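Local coordinates for cysteine synthase (Helicobacter pylori, PDB 6AHI), which catalyses the formation of L-cysteine from O-acetyl-L-serine and hydrogen sulfide using pyridoxal 5'-phosphate, and also has cystathionine beta-synthase activity, at residues T5-Q8 and D9-G12; L143-Q146 and F147-P150; R254-A257 and K258-L262; Q280-P283 and E284-V288. All coordinates share one frame; numbering follows the deposited sequence.

Contact 1: T5-Q8 and D9-G12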
loop_
_atom_site.group_PDB
_atom_site.type_symbol
_atom_site.label_atom_id
_atom_site.label_comp_id
_atom_site.label_asym_id
_atom_site.label_seq_id
_atom_site.Cartn_x
_atom_site.Cartn_y
_atom_site.Cartn_z
ATOM N N THR A 5 17.978 -1.230 -1.225
ATOM C CA THR A 5 18.603 -1.246 0.095
ATOM C C THR A 5 18.007 -0.123 0.950
ATOM O O THR A 5 18.355 0.013 2.100
ATOM C CB THR A 5 20.137 -1.134 0.045
ATOM O OG1 THR A 5 20.473 0.091 -0.604
ATOM C CG2 THR A 5 20.817 -2.291 -0.658
ATOM N N THR A 6 17.078 0.634 0.369
ATOM C CA THR A 6 16.369 1.709 1.027
ATOM C C THR A 6 14.985 1.828 0.376
ATOM O O THR A 6 14.859 1.696 -0.851
ATOM C CB THR A 6 17.172 3.023 0.937
ATOM O OG1 THR A 6 16.327 4.106 1.287
ATOM C CG2 THR A 6 17.672 3.362 -0.450
ATOM N N MET A 7 13.946 2.032 1.187
ATOM C CA MET A 7 12.586 2.104 0.627
ATOM C C MET A 7 12.425 3.379 -0.227
ATOM O O MET A 7 11.546 3.481 -1.067
ATOM C CB MET A 7 11.548 2.055 1.748
ATOM C CG MET A 7 11.216 0.627 2.176
ATOM S SD MET A 7 11.110 -0.583 0.797
ATOM C CE MET A 7 9.530 -0.138 0.090
ATOM N N GLN A 8 13.339 4.338 -0.027
ATOM C CA GLN A 8 13.441 5.530 -0.843
ATOM C C GLN A 8 13.648 5.221 -2.306
ATOM O O GLN A 8 13.140 5.974 -3.132
ATOM C CB GLN A 8 14.675 6.325 -0.460
ATOM C CG GLN A 8 14.443 7.183 0.747
ATOM C CD GLN A 8 15.340 8.361 0.517
ATOM O OE1 GLN A 8 15.220 9.044 -0.507
ATOM N NE2 GLN A 8 16.248 8.576 1.459
ATOM N N ASP A 9 14.367 4.137 -2.606
ATOM C CA ASP A 9 14.612 3.727 -3.980
ATOM C C ASP A 9 13.291 3.407 -4.711
ATOM O O ASP A 9 13.258 3.285 -5.934
ATOM C CB ASP A 9 15.519 2.487 -4.055
ATOM C CG ASP A 9 17.009 2.670 -3.771
ATOM O OD1 ASP A 9 17.475 3.836 -3.720
ATOM O OD2 ASP A 9 17.709 1.616 -3.600
ATOM N N ALA A 10 12.205 3.183 -3.970
ATOM C CA ALA A 10 10.952 2.745 -4.566
ATOM C C ALA A 10 9.964 3.917 -4.726
ATOM O O ALA A 10 8.832 3.675 -5.100
ATOM C CB ALA A 10 10.378 1.632 -3.710
ATOM N N ILE A 11 10.361 5.157 -4.372
ATOM C CA ILE A 11 9.486 6.368 -4.501
ATOM C C ILE A 11 9.343 6.710 -5.992
ATOM O O ILE A 11 10.307 6.664 -6.742
ATOM C CB ILE A 11 9.993 7.570 -3.663
ATOM C CG1 ILE A 11 9.814 7.302 -2.164
ATOM C CG2 ILE A 11 9.279 8.852 -4.069
ATOM C CD1 ILE A 11 10.538 8.249 -1.248
ATOM N N GLY A 12 8.111 7.007 -6.420
ATOM C CA GLY A 12 7.878 7.462 -7.785
ATOM C C GLY A 12 7.743 6.306 -8.769
ATOM O O GLY A 12 7.564 5.157 -8.392
#

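Contact 2: L143-Q146 and F147-P150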
loop_
_atom_site.group_PDB
_atom_site.type_symbol
_atom_site.label_atom_id
_atom_site.label_comp_id
_atom_site.label_asym_id
_atom_site.label_seq_id
_atom_site.Cartn_x
_atom_site.Cartn_y
_atom_site.Cartn_z
ATOM N N LEU A 143 12.797 23.676 9.360
ATOM C CA LEU A 143 11.345 23.813 9.449
ATOM C C LEU A 143 10.844 24.147 8.045
ATOM O O LEU A 143 10.834 25.314 7.642
ATOM C CB LEU A 143 11.008 24.894 10.486
ATOM C CG LEU A 143 9.529 25.096 10.850
ATOM C CD1 LEU A 143 8.846 23.809 11.302
ATOM C CD2 LEU A 143 9.386 26.163 11.936
ATOM N N PRO A 144 10.461 23.134 7.236
ATOM C CA PRO A 144 10.071 23.377 5.850
ATOM C C PRO A 144 8.922 24.388 5.721
ATOM O O PRO A 144 8.963 25.227 4.826
ATOM C CB PRO A 144 9.614 22.010 5.320
ATOM C CG PRO A 144 10.226 20.999 6.263
ATOM C CD PRO A 144 10.412 21.708 7.591
ATOM N N LEU A 145 7.923 24.292 6.607
ATOM C CA LEU A 145 6.633 25.004 6.465
ATOM C C LEU A 145 6.152 24.883 5.022
ATOM O O LEU A 145 6.222 25.842 4.255
ATOM C CB LEU A 145 6.781 26.462 6.901
ATOM C CG LEU A 145 6.986 26.622 8.406
ATOM C CD1 LEU A 145 7.294 28.074 8.780
ATOM C CD2 LEU A 145 5.767 26.118 9.177
ATOM N N GLN A 146 5.717 23.664 4.691
ATOM C CA GLN A 146 5.285 23.298 3.360
ATOM C C GLN A 146 4.229 24.292 2.849
ATOM O O GLN A 146 4.182 24.584 1.663
ATOM C CB GLN A 146 4.742 21.857 3.348
ATOM C CG GLN A 146 3.389 21.701 4.045
ATOM C CD GLN A 146 3.052 20.270 4.385
ATOM O OE1 GLN A 146 2.882 19.438 3.490
ATOM N NE2 GLN A 146 2.943 19.971 5.681
ATOM N N PHE A 147 3.391 24.811 3.754
ATOM C CA PHE A 147 2.229 25.626 3.379
ATOM C C PHE A 147 2.650 26.997 2.832
ATOM O O PHE A 147 1.846 27.661 2.192
ATOM C CB PHE A 147 1.251 25.746 4.547
ATOM C CG PHE A 147 0.700 24.413 4.967
ATOM C CD1 PHE A 147 -0.212 23.734 4.163
ATOM C CD2 PHE A 147 1.169 23.796 6.118
ATOM C CE1 PHE A 147 -0.675 22.478 4.532
ATOM C CE2 PHE A 147 0.695 22.546 6.494
ATOM C CZ PHE A 147 -0.224 21.889 5.697
ATOM N N GLU A 148 3.908 27.407 3.033
ATOM C CA GLU A 148 4.378 28.667 2.451
ATOM C C GLU A 148 5.709 28.496 1.706
ATOM O O GLU A 148 6.171 29.429 1.069
ATOM C CB GLU A 148 4.481 29.754 3.523
ATOM C CG GLU A 148 5.339 29.387 4.721
ATOM C CD GLU A 148 5.592 30.543 5.687
ATOM O OE1 GLU A 148 4.752 31.465 5.752
ATOM O OE2 GLU A 148 6.635 30.536 6.372
ATOM N N ASN A 149 6.313 27.310 1.746
ATOM C CA ASN A 149 7.639 27.158 1.178
ATOM C C ASN A 149 7.487 26.952 -0.324
ATOM O O ASN A 149 6.852 25.989 -0.722
ATOM C CB ASN A 149 8.407 26.021 1.865
ATOM C CG ASN A 149 9.875 25.994 1.492
ATOM O OD1 ASN A 149 10.252 26.393 0.397
ATOM N ND2 ASN A 149 10.719 25.530 2.403
ATOM N N PRO A 150 8.081 27.790 -1.212
ATOM C CA PRO A 150 8.038 27.530 -2.660
ATOM C C PRO A 150 8.691 26.205 -3.093
ATOM O O PRO A 150 8.524 25.756 -4.228
ATOM C CB PRO A 150 8.804 28.689 -3.304
ATOM C CG PRO A 150 9.578 29.336 -2.162
ATOM C CD PRO A 150 8.827 29.021 -0.886
#

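Contact 3: R254-A257 and K258-L262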
loop_
_atom_site.group_PDB
_atom_site.type_symbol
_atom_site.label_atom_id
_atom_site.label_comp_id
_atom_site.label_asym_id
_atom_site.label_seq_id
_atom_site.Cartn_x
_atom_site.Cartn_y
_atom_site.Cartn_z
ATOM N N ARG A 254 -16.065 5.154 -3.004
ATOM C CA ARG A 254 -16.629 3.787 -2.925
ATOM C C ARG A 254 -16.694 3.144 -4.328
ATOM O O ARG A 254 -16.371 1.992 -4.483
ATOM C CB ARG A 254 -17.998 3.792 -2.243
ATOM C CG ARG A 254 -17.982 4.266 -0.797
ATOM C CD ARG A 254 -19.312 4.022 -0.113
ATOM N NE ARG A 254 -20.450 4.616 -0.826
ATOM C CZ ARG A 254 -20.955 5.841 -0.602
ATOM N NH1 ARG A 254 -20.449 6.611 0.348
ATOM N NH2 ARG A 254 -21.951 6.286 -1.351
ATOM N N LYS A 255 -17.080 3.910 -5.349
ATOM C CA LYS A 255 -17.167 3.399 -6.715
ATOM C C LYS A 255 -15.785 2.973 -7.231
ATOM O O LYS A 255 -15.664 1.952 -7.900
ATOM C CB LYS A 255 -17.741 4.433 -7.677
ATOM C CG LYS A 255 -19.200 4.801 -7.477
ATOM C CD LYS A 255 -19.596 5.805 -8.538
ATOM C CE LYS A 255 -20.946 6.422 -8.300
ATOM N NZ LYS A 255 -21.973 5.376 -8.266
ATOM N N LEU A 256 -14.738 3.745 -6.925
ATOM C CA LEU A 256 -13.393 3.401 -7.390
ATOM C C LEU A 256 -12.957 2.038 -6.844
ATOM O O LEU A 256 -12.386 1.264 -7.556
ATOM C CB LEU A 256 -12.408 4.510 -7.027
ATOM C CG LEU A 256 -12.528 5.766 -7.889
ATOM C CD1 LEU A 256 -11.744 6.907 -7.293
ATOM C CD2 LEU A 256 -12.042 5.521 -9.317
ATOM N N ALA A 257 -13.324 1.716 -5.608
ATOM C CA ALA A 257 -13.033 0.426 -5.011
ATOM C C ALA A 257 -13.892 -0.685 -5.647
ATOM O O ALA A 257 -13.352 -1.696 -6.098
ATOM C CB ALA A 257 -13.286 0.491 -3.493
ATOM N N LYS A 258 -15.220 -0.488 -5.631
ATOM C CA LYS A 258 -16.203 -1.484 -6.083
ATOM C C LYS A 258 -16.069 -1.779 -7.578
ATOM O O LYS A 258 -16.094 -2.931 -7.989
ATOM C CB LYS A 258 -17.630 -0.999 -5.801
ATOM C CG LYS A 258 -18.674 -2.097 -5.687
ATOM C CD LYS A 258 -20.038 -1.527 -5.321
ATOM C CE LYS A 258 -20.850 -2.368 -4.350
ATOM N NZ LYS A 258 -21.346 -3.589 -5.023
ATOM N N LYS A 259 -15.886 -0.736 -8.382
ATOM C CA LYS A 259 -15.897 -0.900 -9.836
ATOM C C LYS A 259 -14.476 -1.149 -10.382
ATOM O O LYS A 259 -14.347 -1.745 -11.406
ATOM C CB LYS A 259 -16.461 0.351 -10.528
ATOM C CG LYS A 259 -17.927 0.677 -10.278
ATOM C CD LYS A 259 -18.409 1.844 -11.179
ATOM C CE LYS A 259 -19.918 1.981 -11.177
ATOM N NZ LYS A 259 -20.578 0.882 -11.930
ATOM N N ASN A 260 -13.422 -0.600 -9.754
ATOM C CA ASN A 260 -12.103 -0.556 -10.365
ATOM C C ASN A 260 -11.030 -1.252 -9.518
ATOM O O ASN A 260 -9.884 -1.391 -9.994
ATOM C CB ASN A 260 -11.688 0.889 -10.672
ATOM C CG ASN A 260 -12.784 1.623 -11.415
ATOM O OD1 ASN A 260 -13.377 2.560 -10.893
ATOM N ND2 ASN A 260 -13.081 1.191 -12.626
ATOM N N GLY A 261 -11.347 -1.601 -8.273
ATOM C CA GLY A 261 -10.367 -2.184 -7.333
ATOM C C GLY A 261 -9.311 -1.200 -6.855
ATOM O O GLY A 261 -8.268 -1.623 -6.365
ATOM N N LEU A 262 -9.599 0.099 -6.951
ATOM C CA LEU A 262 -8.712 1.133 -6.467
ATOM C C LEU A 262 -9.105 1.474 -5.022
ATOM O O LEU A 262 -10.240 1.880 -4.757
ATOM C CB LEU A 262 -8.806 2.351 -7.384
ATOM C CG LEU A 262 -8.044 2.238 -8.697
ATOM C CD1 LEU A 262 -8.611 3.178 -9.748
ATOM C CD2 LEU A 262 -6.554 2.497 -8.498
#

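Contact 4: Q280-P283 and E284-V288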
loop_
_atom_site.group_PDB
_atom_site.type_symbol
_atom_site.label_atom_id
_atom_site.label_comp_id
_atom_site.label_asym_id
_atom_site.label_seq_id
_atom_site.Cartn_x
_atom_site.Cartn_y
_atom_site.Cartn_z
ATOM N N GLN A 280 -16.717 15.568 -19.055
ATOM C CA GLN A 280 -18.069 15.643 -19.583
ATOM C C GLN A 280 -18.325 16.989 -20.265
ATOM O O GLN A 280 -19.229 17.053 -21.080
ATOM C CB GLN A 280 -19.098 15.363 -18.487
ATOM C CG GLN A 280 -19.241 13.871 -18.213
ATOM C CD GLN A 280 -20.067 13.575 -16.986
ATOM O OE1 GLN A 280 -20.449 14.473 -16.247
ATOM N NE2 GLN A 280 -20.379 12.302 -16.780
ATOM N N ARG A 281 -17.556 18.038 -19.942
ATOM C CA ARG A 281 -17.779 19.352 -20.522
ATOM C C ARG A 281 -16.833 19.588 -21.709
ATOM O O ARG A 281 -16.948 20.596 -22.352
ATOM C CB ARG A 281 -17.652 20.470 -19.475
ATOM C CG ARG A 281 -16.232 20.799 -19.018
ATOM C CD ARG A 281 -16.091 22.033 -18.137
ATOM N NE ARG A 281 -16.864 21.955 -16.901
ATOM C CZ ARG A 281 -16.404 21.582 -15.702
ATOM N NH1 ARG A 281 -15.105 21.441 -15.471
ATOM N NH2 ARG A 281 -17.261 21.354 -14.726
ATOM N N LEU A 282 -15.924 18.661 -22.015
ATOM C CA LEU A 282 -14.936 18.869 -23.096
ATOM C C LEU A 282 -15.321 18.071 -24.339
ATOM O O LEU A 282 -16.046 17.080 -24.233
ATOM C CB LEU A 282 -13.562 18.444 -22.581
ATOM C CG LEU A 282 -12.939 19.320 -21.499
ATOM C CD1 LEU A 282 -11.662 18.670 -20.991
ATOM C CD2 LEU A 282 -12.646 20.724 -22.009
ATOM N N PRO A 283 -14.820 18.451 -25.544
ATOM C CA PRO A 283 -15.136 17.730 -26.785
ATOM C C PRO A 283 -14.731 16.251 -26.727
ATOM O O PRO A 283 -13.794 15.904 -26.013
ATOM C CB PRO A 283 -14.251 18.404 -27.855
ATOM C CG PRO A 283 -13.954 19.787 -27.282
ATOM C CD PRO A 283 -13.938 19.609 -25.782
ATOM N N GLU A 284 -15.382 15.400 -27.519
ATOM C CA GLU A 284 -14.949 14.036 -27.679
ATOM C C GLU A 284 -13.461 14.045 -28.036
ATOM O O GLU A 284 -13.021 14.915 -28.766
ATOM C CB GLU A 284 -15.746 13.347 -28.799
ATOM C CG GLU A 284 -17.188 13.114 -28.382
ATOM C CD GLU A 284 -18.091 12.464 -29.413
ATOM O OE1 GLU A 284 -17.681 12.353 -30.589
ATOM O OE2 GLU A 284 -19.205 12.089 -29.028
ATOM N N GLY A 285 -12.726 13.054 -27.538
ATOM C CA GLY A 285 -11.310 12.934 -27.779
ATOM C C GLY A 285 -10.459 13.684 -26.755
ATOM O O GLY A 285 -9.269 13.677 -26.857
ATOM N N SER A 286 -11.059 14.306 -25.748
ATOM C CA SER A 286 -10.279 15.043 -24.761
ATOM C C SER A 286 -9.613 14.093 -23.743
ATOM O O SER A 286 -10.144 13.047 -23.423
ATOM C CB SER A 286 -11.137 16.058 -24.092
ATOM O OG SER A 286 -11.534 17.061 -25.021
ATOM N N GLN A 287 -8.426 14.475 -23.245
ATOM C CA GLN A 287 -7.637 13.643 -22.338
ATOM C C GLN A 287 -7.434 14.429 -21.035
ATOM O O GLN A 287 -6.880 15.506 -21.055
ATOM C CB GLN A 287 -6.308 13.231 -22.968
ATOM C CG GLN A 287 -6.419 12.752 -24.418
ATOM C CD GLN A 287 -7.003 11.366 -24.508
ATOM O OE1 GLN A 287 -6.549 10.432 -23.862
ATOM N NE2 GLN A 287 -8.053 11.234 -25.308
ATOM N N VAL A 288 -7.978 13.903 -19.927
ATOM C CA VAL A 288 -7.975 14.625 -18.642
ATOM C C VAL A 288 -7.042 13.907 -17.670
ATOM O O VAL A 288 -7.207 12.706 -17.446
ATOM C CB VAL A 288 -9.397 14.746 -18.071
ATOM C CG1 VAL A 288 -9.412 15.379 -16.692
ATOM C CG2 VAL A 288 -10.299 15.516 -19.020
#

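Contact 1: T5-Q8 and D9-G12
Thr6 and Asp9 meet through both backbone and side chain, and three successive backbone bonds then wind the chain into a short 3-10 helix. Asp9 N donates to Thr6 O over 3.0 Å, Ala10 N to Met7 O over 3.0 Å, and Ile11 N to Gln8 O over 3.2 Å. Each spans three residues, and each donor sits well above the plane of the carbonyl it uses, so the evidence for 3-10 winding repeats from bond to bond. The last of the three is the straightest, with 167° at the hydrogen. The backbone N of Gln8 donates to a side chain instead, Thr6 OG1, over 3.3 Å. That bond depends on the rotation of Thr6, whose hydroxyl lies opposite its own N (chi1 166°) while CG2 is held between N and the carbonyl carbon. From there CG2 faces the Asp9 carboxylate, 3.3 Å from OD1, and the two side chains cross at about a right angle. Thr5 N is the exception in this accounting. It is buried here with no partner in the model, and Asp9 OD2 remains 3.7 Å from it. At the far end, Ile11 rests CB, CG1 and CD1 against Gln8 O. Gln8 OE1 has a weak bond from Gln51, and Gly12 N is bonded to Asn40 OD1. Met7 packs on Leu83 of helix 76-85 and on Asn260 of the second subunit. Taken together, this is a short 3-10 helix (7-10) opened by an ST turn at Thr6, set in the loop between strands 3-4 and 16-19.

Contact 2: L143-Q146 and F147-P150
The Phe147 ring carries Gln146 CG over the centre of one face, 3.7 Å from the centroid and 11° off the ring normal, a CH-pi contact between chain neighbours. The Gln146 amide continues along the same face, tilted 36° from the ring plane, and brings NE2 within 3.5 Å of CE2. Gln146 CG reaches this position because chi1 of 72° places it between the backbone N and carbonyl carbon, with the chain extended beyond. The setting is a compact turn leading to helix 151-158, where Asn149 caps Asp151 N through OD1, as in an Asx turn. Gln146 OE1 pairs with Thr77 OG1 of helix 76-85, and Leu145 N and Gln146 N both bond to the Glu71 carboxylate. The Phe147 side chain comes to about 3 Å from that of Ser181, a residue that by similarity binds pyridoxal 5'-phosphate, so the turn probably borders the cofactor site. Leu145 O closes the turn by accepting from Glu148 N over 3.0 Å, and Asn149 N adds weak bonds to the carbonyls of Leu145 and Gln146. Beside this, Leu145 and Glu148 run side by side, with CD1 of the leucine 3.5 Å from OE2 of the glutamate. The other half of the Asn149 amide is also bonded: ND2 donates to Pro144 O over 3.0 Å, in the carbonyl plane and on a lone pair.

Contact 3: R254-A257 and K258-L262
Asn260 turns back on Leu256 one helical turn earlier, and its side chain can be followed atom by atom. CB lies 3.2 Å from Leu256 O, while CG, beside the backbone N and opposite the carbonyl carbon (chi1 -50°), is already farther from that oxygen. OD1 lies 3.6 Å from both Leu256 CA and Leu256 CD2, and its hydrogen bond is made elsewhere, with Tyr24 OH. Leu256 CD2 also lies 4.2 Å from Leu262 CD1, both leucines packing on Phe19 and Phe292. The backbone records the end of helix 246-260. Lys258 N and Lys259 N make regular bonds to Arg254 O and Lys255 O, but Asn260 N bonds only weakly to Leu256 O. Gly261 takes a positive phi of 70°, and the chain doubles back so that Leu262 N reaches the same Leu256 O over 3.1 Å. Gly261 N meanwhile donates to Ala257 O over 3.0 Å. Lys255 NZ and Lys259 NZ are 6.0 Å apart, so some mutual repulsion is likely. The chemistry implies a helix end at which Leu256 O and Ala257 O keep donors, from Leu262 N and Gly261 N, after the regular pattern has weakened.

Contact 4: Q280-P283 and E284-V288
Pro283 O is gripped twice by Ser286. The hydroxyl OG donates to it over 2.7 Å, its approach tilted only 18° from the carbonyl plane, and the backbone N adds a weak bond at 3.2 Å. The second bond is the closing one of a type II beta turn from Pro283 to Ser286. The backbone supports this reading, since Gly285, in the third position, has a positive phi of 88°. Ser286 can use both donors because OG sits beside its own backbone N, opposite the carbonyl carbon, which points the two groups at one oxygen. The serine also faces the ring and chain before the turn, with OG 3.6 Å from Pro283 CD and 3.5 Å from Leu282 CB. Leu282 itself leans across toward the strand: its CD1 lies 4.0 Å from Val288 CG2 and 4.1 Å from Ser286 CB, the leucine and valine crossing at a slant. On the turn's far limb Gln287 folds back to donate from NE2 to Gly285 O, almost straight at 176° over 3.1 Å, the acceptor lying in the plane of its amide. Gln287 OE1 is bonded to Tyr33 OH. The whole is a tight helix-to-strand connection: it follows helix 266-281 and enters strand 287-292, which runs between parallel strands 31-36 and 174-178. Val288 bonds with Ala31 and Tyr33 through the backbone and packs on Ala275 and Ala279 of the helix, while Leu282 touches Ser174, which starts strand 174-178, and Arg200, which starts the next strand, 200-206.

Overall arrangement
From the N terminus the four contacts follow in series, none enclosing or crossing another. Contact 1 turns the chain between strand 3-4 and strand 16-19. Contact 2 leaves strand 141-142, at one border of the four-stranded parallel sheet, for helix 151-158. Contact 3 ends helix 246-260, and contact 4 joins the next helix, 266-281, to strand 287-292 within the six-stranded sheet. The last two are neighbours, their nearest atoms about 10 Å apart, whereas contacts 2 and 3 lie on opposite sides of the chain's centre. Contacts 1 and 3 both reach the second subunit, Met7 packing on its Asn260 and Leu262 on its Met7, which links them across the homodimer.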